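Local coordinates for protein delta-aminolevulinic acid dehydratase (Toxoplasma gondii ME49, PDB 3OBK) that catalyses the condensation of two molecules of 5-aminolevulinic acid to porphobilinogen, the monopyrrole building block from which haem and other tetrapyrroles are made, at residues Val162-Leu165 / Cys166-Ala169; Asp187-Val190 / Ser191-Glu195; Arg22-Arg25 / Asn26-Asn29. All blocks are in the same frame, centred on the assembly; numbering follows the deposited sequence.

The three contacts, all local, illustrate how an oligomeric TIM-barrel enzyme combines barrel helices with a reaching N-terminal arm. Contact 3 comes first in the chain, in the loop ahead of helix 30-36; contact 1 follows on helix 158-175 and contact 2 at the start of helix 189-199. These two helices follow the neighbouring parallel strands 130-135 and 179-182, and they touch directly: Val162 CG1 meets Ala192 CB at 3.4 Å, the contact centres being about 9 Å apart. Contact 3 lies about 50 Å, centre to centre, from contact 2 of its own chain, yet the arm reaches contact 2 in other subunits, tying barrels together within the octamer.

Contact 1. Residues Val162-Leu165 / Cys166-Ala169; sequences VHQL and CKQA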
# COMPACT_ATOMS: atom_id res chain seq x y z
N VAL A 162 -37.70 -6.91 2.40
CA VAL A 162 -36.78 -8.00 2.73
C VAL A 162 -37.55 -9.25 3.19
O VAL A 162 -37.24 -10.37 2.78
CB VAL A 162 -35.71 -7.56 3.78
CG1 VAL A 162 -34.86 -8.75 4.26
CG2 VAL A 162 -34.81 -6.49 3.16
N HIS A 163 -38.59 -9.05 4.00
CA HIS A 163 -39.40 -10.18 4.46
C HIS A 163 -39.96 -10.98 3.28
O HIS A 163 -39.87 -12.22 3.27
CB HIS A 163 -40.52 -9.67 5.37
CG HIS A 163 -41.25 -10.75 6.12
ND1 HIS A 163 -40.68 -11.97 6.45
CD2 HIS A 163 -42.49 -10.75 6.68
CE1 HIS A 163 -41.55 -12.68 7.15
NE2 HIS A 163 -42.65 -11.96 7.31
N GLN A 164 -40.51 -10.27 2.28
CA GLN A 164 -40.98 -10.90 1.04
C GLN A 164 -39.87 -11.63 0.30
O GLN A 164 -40.07 -12.76 -0.18
CB GLN A 164 -41.60 -9.88 0.08
CG GLN A 164 -42.84 -9.11 0.56
CD GLN A 164 -43.97 -10.01 1.03
OE1 GLN A 164 -43.90 -10.56 2.11
NE2 GLN A 164 -45.01 -10.15 0.23
N LEU A 165 -38.70 -11.01 0.20
CA LEU A 165 -37.59 -11.63 -0.52
C LEU A 165 -37.08 -12.89 0.19
O LEU A 165 -36.62 -13.85 -0.47
CB LEU A 165 -36.43 -10.66 -0.67
CG LEU A 165 -36.69 -9.37 -1.42
CD1 LEU A 165 -35.46 -8.48 -1.33
CD2 LEU A 165 -37.08 -9.68 -2.84
N CYS A 166 -37.17 -12.90 1.53
CA CYS A 166 -36.84 -14.09 2.29
C CYS A 166 -37.79 -15.23 1.94
O CYS A 166 -37.36 -16.38 1.78
CB CYS A 166 -36.84 -13.83 3.79
SG CYS A 166 -35.42 -12.79 4.32
N LYS A 167 -39.07 -14.91 1.77
CA LYS A 167 -40.02 -15.96 1.42
C LYS A 167 -39.72 -16.45 0.03
O LYS A 167 -39.71 -17.64 -0.20
CB LYS A 167 -41.46 -15.47 1.49
CG LYS A 167 -41.99 -15.21 2.89
CD LYS A 167 -43.31 -14.50 2.74
CE LYS A 167 -44.04 -14.27 4.03
NZ LYS A 167 -45.49 -13.99 3.70
N GLN A 168 -39.49 -15.52 -0.89
CA GLN A 168 -39.14 -15.85 -2.26
C GLN A 168 -37.91 -16.71 -2.34
O GLN A 168 -37.93 -17.72 -3.06
CB GLN A 168 -38.89 -14.61 -3.11
CG GLN A 168 -38.68 -14.94 -4.60
CD GLN A 168 -38.41 -13.73 -5.44
OE1 GLN A 168 -38.05 -12.67 -4.92
NE2 GLN A 168 -38.59 -13.86 -6.74
N ALA A 169 -36.85 -16.33 -1.64
CA ALA A 169 -35.61 -17.14 -1.68
C ALA A 169 -35.83 -18.56 -1.15
O ALA A 169 -35.24 -19.49 -1.67
CB ALA A 169 -34.42 -16.44 -0.93
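The imidazole of His163 carries the methylene CE of Lys167 on one face, 4.2 Å above the ring plane and displaced toward the rim, so the lysine chain passes over the ring's margin and not its centre. The same lysine chain also runs alongside Gln164, pointing the same way, and the amide oxygen OE1 of Gln164 lies 4.0 Å from CD of Lys167. NE2 of that amide donates a hydrogen to the backbone O of Met104. One turn on, a second amide does the like: OE1 of Gln168 stands 3.8 Å from CD2 of Leu165, and it accepts a hydrogen bond from Ala136 N. With CG of Gln168 opposite its own backbone N (chi1 -173°) and the chain fully extended beyond, the amide travels beside the leucine to the end of strand 130-135, whose Val135 is touched by both residues.

Nearer the backbone, SG of Cys166 rests 4.1 Å from CG1 of Val162, and the thiol side of the turn faces helix 189-199, where Cys166 packs on Ala192 and Ser196. Four successive i+4 bonds hold the backbone, among them Cys166 N to Val162 O at 2.8 Å and Gln168 N to Gln164 O at 2.9 Å, the latter nearly straight at 169°. Such a turn, with a partly exposed flank of His163 and Lys167 and a buried flank against strand and neighbouring helix, is characteristic of an outer alpha-helix in a beta-alpha-beta crossover of the TIM barrel.

Contact 2. Residues Asp187-Val190 / Ser191-Glu195; sequences DGRV and SAIRE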
# COMPACT_ATOMS: atom_id res chain seq x y z
N ASP A 187 -31.52 -2.69 1.47
CA ASP A 187 -30.46 -2.76 2.43
C ASP A 187 -30.60 -3.99 3.28
O ASP A 187 -31.67 -4.31 3.75
CB ASP A 187 -30.49 -1.52 3.31
CG ASP A 187 -29.95 -0.32 2.60
OD1 ASP A 187 -29.10 -0.52 1.71
OD2 ASP A 187 -30.38 0.81 2.90
N GLY A 188 -29.49 -4.70 3.46
CA GLY A 188 -29.47 -5.80 4.42
C GLY A 188 -30.10 -7.10 3.97
O GLY A 188 -30.15 -8.03 4.74
N ARG A 189 -30.54 -7.20 2.72
CA ARG A 189 -31.22 -8.43 2.31
C ARG A 189 -30.31 -9.66 2.31
O ARG A 189 -30.80 -10.76 2.58
CB ARG A 189 -31.96 -8.26 0.95
CG ARG A 189 -31.21 -8.57 -0.33
CD ARG A 189 -30.21 -7.49 -0.72
NE ARG A 189 -30.14 -7.37 -2.18
CZ ARG A 189 -29.17 -6.76 -2.85
NH1 ARG A 189 -28.14 -6.22 -2.22
NH2 ARG A 189 -29.21 -6.72 -4.18
N VAL A 190 -29.01 -9.50 2.04
CA VAL A 190 -28.15 -10.68 1.92
C VAL A 190 -28.16 -11.44 3.23
O VAL A 190 -28.42 -12.63 3.27
CB VAL A 190 -26.69 -10.38 1.50
CG1 VAL A 190 -25.88 -11.66 1.57
CG2 VAL A 190 -26.62 -9.77 0.05
N SER A 191 -27.89 -10.75 4.31
CA SER A 191 -27.80 -11.43 5.60
C SER A 191 -29.12 -12.03 6.00
O SER A 191 -29.14 -13.10 6.61
CB SER A 191 -27.36 -10.46 6.69
OG SER A 191 -27.14 -11.14 7.91
N ALA A 192 -30.22 -11.33 5.69
CA ALA A 192 -31.54 -11.76 6.12
C ALA A 192 -31.90 -13.02 5.36
O ALA A 192 -32.43 -13.99 5.95
CB ALA A 192 -32.58 -10.66 5.88
N ILE A 193 -31.61 -13.01 4.06
CA ILE A 193 -31.90 -14.18 3.22
C ILE A 193 -31.03 -15.33 3.68
O ILE A 193 -31.49 -16.45 3.79
CB ILE A 193 -31.68 -13.92 1.72
CG1 ILE A 193 -32.75 -12.93 1.23
CG2 ILE A 193 -31.76 -15.23 1.00
CD1 ILE A 193 -32.47 -12.12 -0.03
N ARG A 194 -29.77 -15.05 3.98
CA ARG A 194 -28.86 -16.09 4.40
C ARG A 194 -29.38 -16.85 5.63
O ARG A 194 -29.31 -18.07 5.67
CB ARG A 194 -27.48 -15.49 4.70
CG ARG A 194 -26.41 -16.52 5.07
CD ARG A 194 -25.99 -17.40 3.89
NE ARG A 194 -26.82 -18.60 3.77
CZ ARG A 194 -26.95 -19.31 2.66
NH1 ARG A 194 -27.74 -20.37 2.66
NH2 ARG A 194 -26.30 -18.97 1.54
N GLU A 195 -29.92 -16.13 6.61
CA GLU A 195 -30.30 -16.71 7.89
C GLU A 195 -31.57 -17.49 7.73
O GLU A 195 -31.69 -18.55 8.32
CB GLU A 195 -30.50 -15.63 8.95
CG GLU A 195 -30.50 -16.16 10.36
CD GLU A 195 -30.71 -15.07 11.44
OE1 GLU A 195 -29.77 -14.29 11.69
OE2 GLU A 195 -31.81 -15.04 12.05
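The carbonyl oxygen of Arg189 receives the backbone N-H of Ile193 at 2.8 Å, in a nearly straight bond (165°) close to the direction of the C=O. The isoleucine wraps the same oxygen with carbon: CG1, placed beside its own backbone N (chi1 -68°), comes within 3.2 Å of Arg189 O, and CD1 then reaches back to lie 3.8 Å from CG of Arg189. The two side chains thus run side by side, methyl against the aliphatic root of the arginine.

Beyond that root the arginine bends twice. Its CG occupies the crowded position between backbone N and carbonyl carbon (chi1 90°), and the guanidinium turns away from Ile193 to form a salt bridge through NE with Asp184, while NH2 donates to Tyr210 O. A bound magnesium ion lies nearby, about 4 Å from the nearest part of the side chain.

Gly188, with a positive phi, is the N-cap residue; its carbonyl takes a weak bond from Ala192 N at 3.4 Å. Two residues on, the bond is firmer: Arg194 N meets Val190 O at 2.9 Å. CB of Arg194 lies 3.3 Å from Val190 O. NH1 of Arg194 forms a salt bridge with Asp198, and Ser191 OG bonds Gln20 of a third subunit, while Asp187 OD2 accepts Arg24 N of a second subunit.

For Arg189, then, carbon packing on Ile193 holds the aliphatic root, while a carboxylate and a backbone carbonyl take up the buried guanidinium. NH2 of Arg194 lies close to Arg25 NH2 of the third subunit, a juxtaposition that the nearby aspartates, Asp198 and the more distant Asp262, probably make tolerable.

Contact 3. Residues Arg22-Arg25 / Asn26-Asn29; sequences RPRR and NRKN
Asn26 closes a turn onto Pro23, its backbone N reaching Pro23 O at 3.1 Å from above the carbonyl plane. Its OD1 takes a hydrogen from a water, 2.7 Å away, which also donates weakly to Arg25 O, while ND2 bonds Asp262 O of a third subunit.

Arg27 repeats the i+3 pattern, N to Arg24 O at 2.9 Å, the donor again above the carbonyl plane. Its chain, extended from CG to NE, runs back along the turn until Pro23 O sits over the centre of one guanidinium face, 4.0 Å from the plane, and Pro23 CB approaches NH2 at 3.5 Å. The Arg24 chain crosses that of Arg27 at about a right angle, bringing Arg24 CG to 3.8 Å from NH1, yet the two guanidinium planes are only 8° apart. NH2 of Arg27 forms salt bridges with Glu248 and Glu252 of a second subunit.

In Lys28, bends at chi2, chi3 and chi4 lay CD 3.2 Å from Arg25 O and direct NZ to Asp204 O and Asp178 O of the third subunit. Asn29, the N-cap of helix 30-36, accepts Val32 N at its OD1.

Carbon and carbonyl groups thus shape the turn, while its cationic ends find acids and carbonyls on two other subunits, consistent with electrostatic attachment of the arm in the octamer.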
# COMPACT_ATOMS: atom_id res chain seq x y z
N ARG A 22 11.16 -2.43 -25.72
CA ARG A 22 10.31 -2.39 -26.92
C ARG A 22 9.14 -3.37 -26.71
O ARG A 22 9.30 -4.57 -26.92
CB ARG A 22 11.10 -2.84 -28.16
CG ARG A 22 12.17 -1.87 -28.67
CD ARG A 22 12.82 -2.38 -29.95
NE ARG A 22 13.90 -1.50 -30.42
CZ ARG A 22 13.78 -0.54 -31.34
NH1 ARG A 22 12.62 -0.28 -31.93
NH2 ARG A 22 14.84 0.20 -31.67
N PRO A 23 7.99 -2.87 -26.22
CA PRO A 23 6.80 -3.71 -25.94
C PRO A 23 6.28 -4.49 -27.14
O PRO A 23 5.68 -5.55 -26.97
CB PRO A 23 5.75 -2.71 -25.46
CG PRO A 23 6.58 -1.67 -24.76
CD PRO A 23 7.88 -1.56 -25.54
N ARG A 24 6.52 -3.95 -28.34
CA ARG A 24 6.12 -4.64 -29.57
C ARG A 24 6.74 -6.02 -29.75
O ARG A 24 6.17 -6.85 -30.44
CB ARG A 24 6.44 -3.78 -30.81
CG ARG A 24 5.48 -2.60 -31.00
CD ARG A 24 5.74 -1.89 -32.35
NE ARG A 24 5.51 -2.79 -33.48
CZ ARG A 24 5.96 -2.60 -34.73
NH1 ARG A 24 5.69 -3.51 -35.66
NH2 ARG A 24 6.66 -1.53 -35.07
N ARG A 25 7.91 -6.26 -29.16
CA ARG A 25 8.53 -7.58 -29.26
C ARG A 25 7.64 -8.68 -28.65
O ARG A 25 7.59 -9.78 -29.15
CB ARG A 25 9.90 -7.59 -28.60
CG ARG A 25 11.05 -7.02 -29.45
CD ARG A 25 12.41 -7.35 -28.81
NE ARG A 25 12.65 -6.55 -27.60
CZ ARG A 25 13.54 -5.56 -27.48
NH1 ARG A 25 13.62 -4.92 -26.33
NH2 ARG A 25 14.33 -5.19 -28.50
N ASN A 26 6.91 -8.38 -27.59
CA ASN A 26 6.00 -9.37 -27.03
C ASN A 26 4.69 -9.42 -27.78
O ASN A 26 3.77 -10.12 -27.37
CB ASN A 26 5.75 -9.11 -25.54
CG ASN A 26 6.98 -9.38 -24.68
OD1 ASN A 26 7.89 -10.10 -25.08
ND2 ASN A 26 6.99 -8.81 -23.49
N ARG A 27 4.60 -8.71 -28.90
CA ARG A 27 3.45 -8.81 -29.82
C ARG A 27 3.79 -9.41 -31.20
O ARG A 27 2.91 -9.63 -32.00
CB ARG A 27 2.80 -7.42 -30.01
CG ARG A 27 2.51 -6.66 -28.74
CD ARG A 27 1.70 -5.34 -28.95
NE ARG A 27 1.74 -4.65 -27.67
CZ ARG A 27 2.29 -3.47 -27.40
NH1 ARG A 27 2.76 -2.69 -28.36
NH2 ARG A 27 2.33 -3.05 -26.15
N LYS A 28 5.07 -9.67 -31.43
CA LYS A 28 5.69 -10.18 -32.69
C LYS A 28 4.85 -11.10 -33.58
O LYS A 28 4.86 -10.97 -34.79
CB LYS A 28 6.99 -10.94 -32.33
CG LYS A 28 8.25 -10.20 -32.65
CD LYS A 28 9.45 -10.48 -31.69
CE LYS A 28 9.80 -11.94 -31.47
NZ LYS A 28 11.29 -12.04 -31.46
N ASN A 29 4.19 -12.06 -32.95
CA ASN A 29 3.42 -13.06 -33.66
C ASN A 29 2.46 -13.73 -32.68
O ASN A 29 2.51 -13.46 -31.49
CB ASN A 29 4.33 -14.09 -34.35
CG ASN A 29 5.29 -14.77 -33.38
OD1 ASN A 29 4.88 -15.29 -32.34
ND2 ASN A 29 6.56 -14.73 -33.70
O HOH W 1 9.09 -11.38 -27.17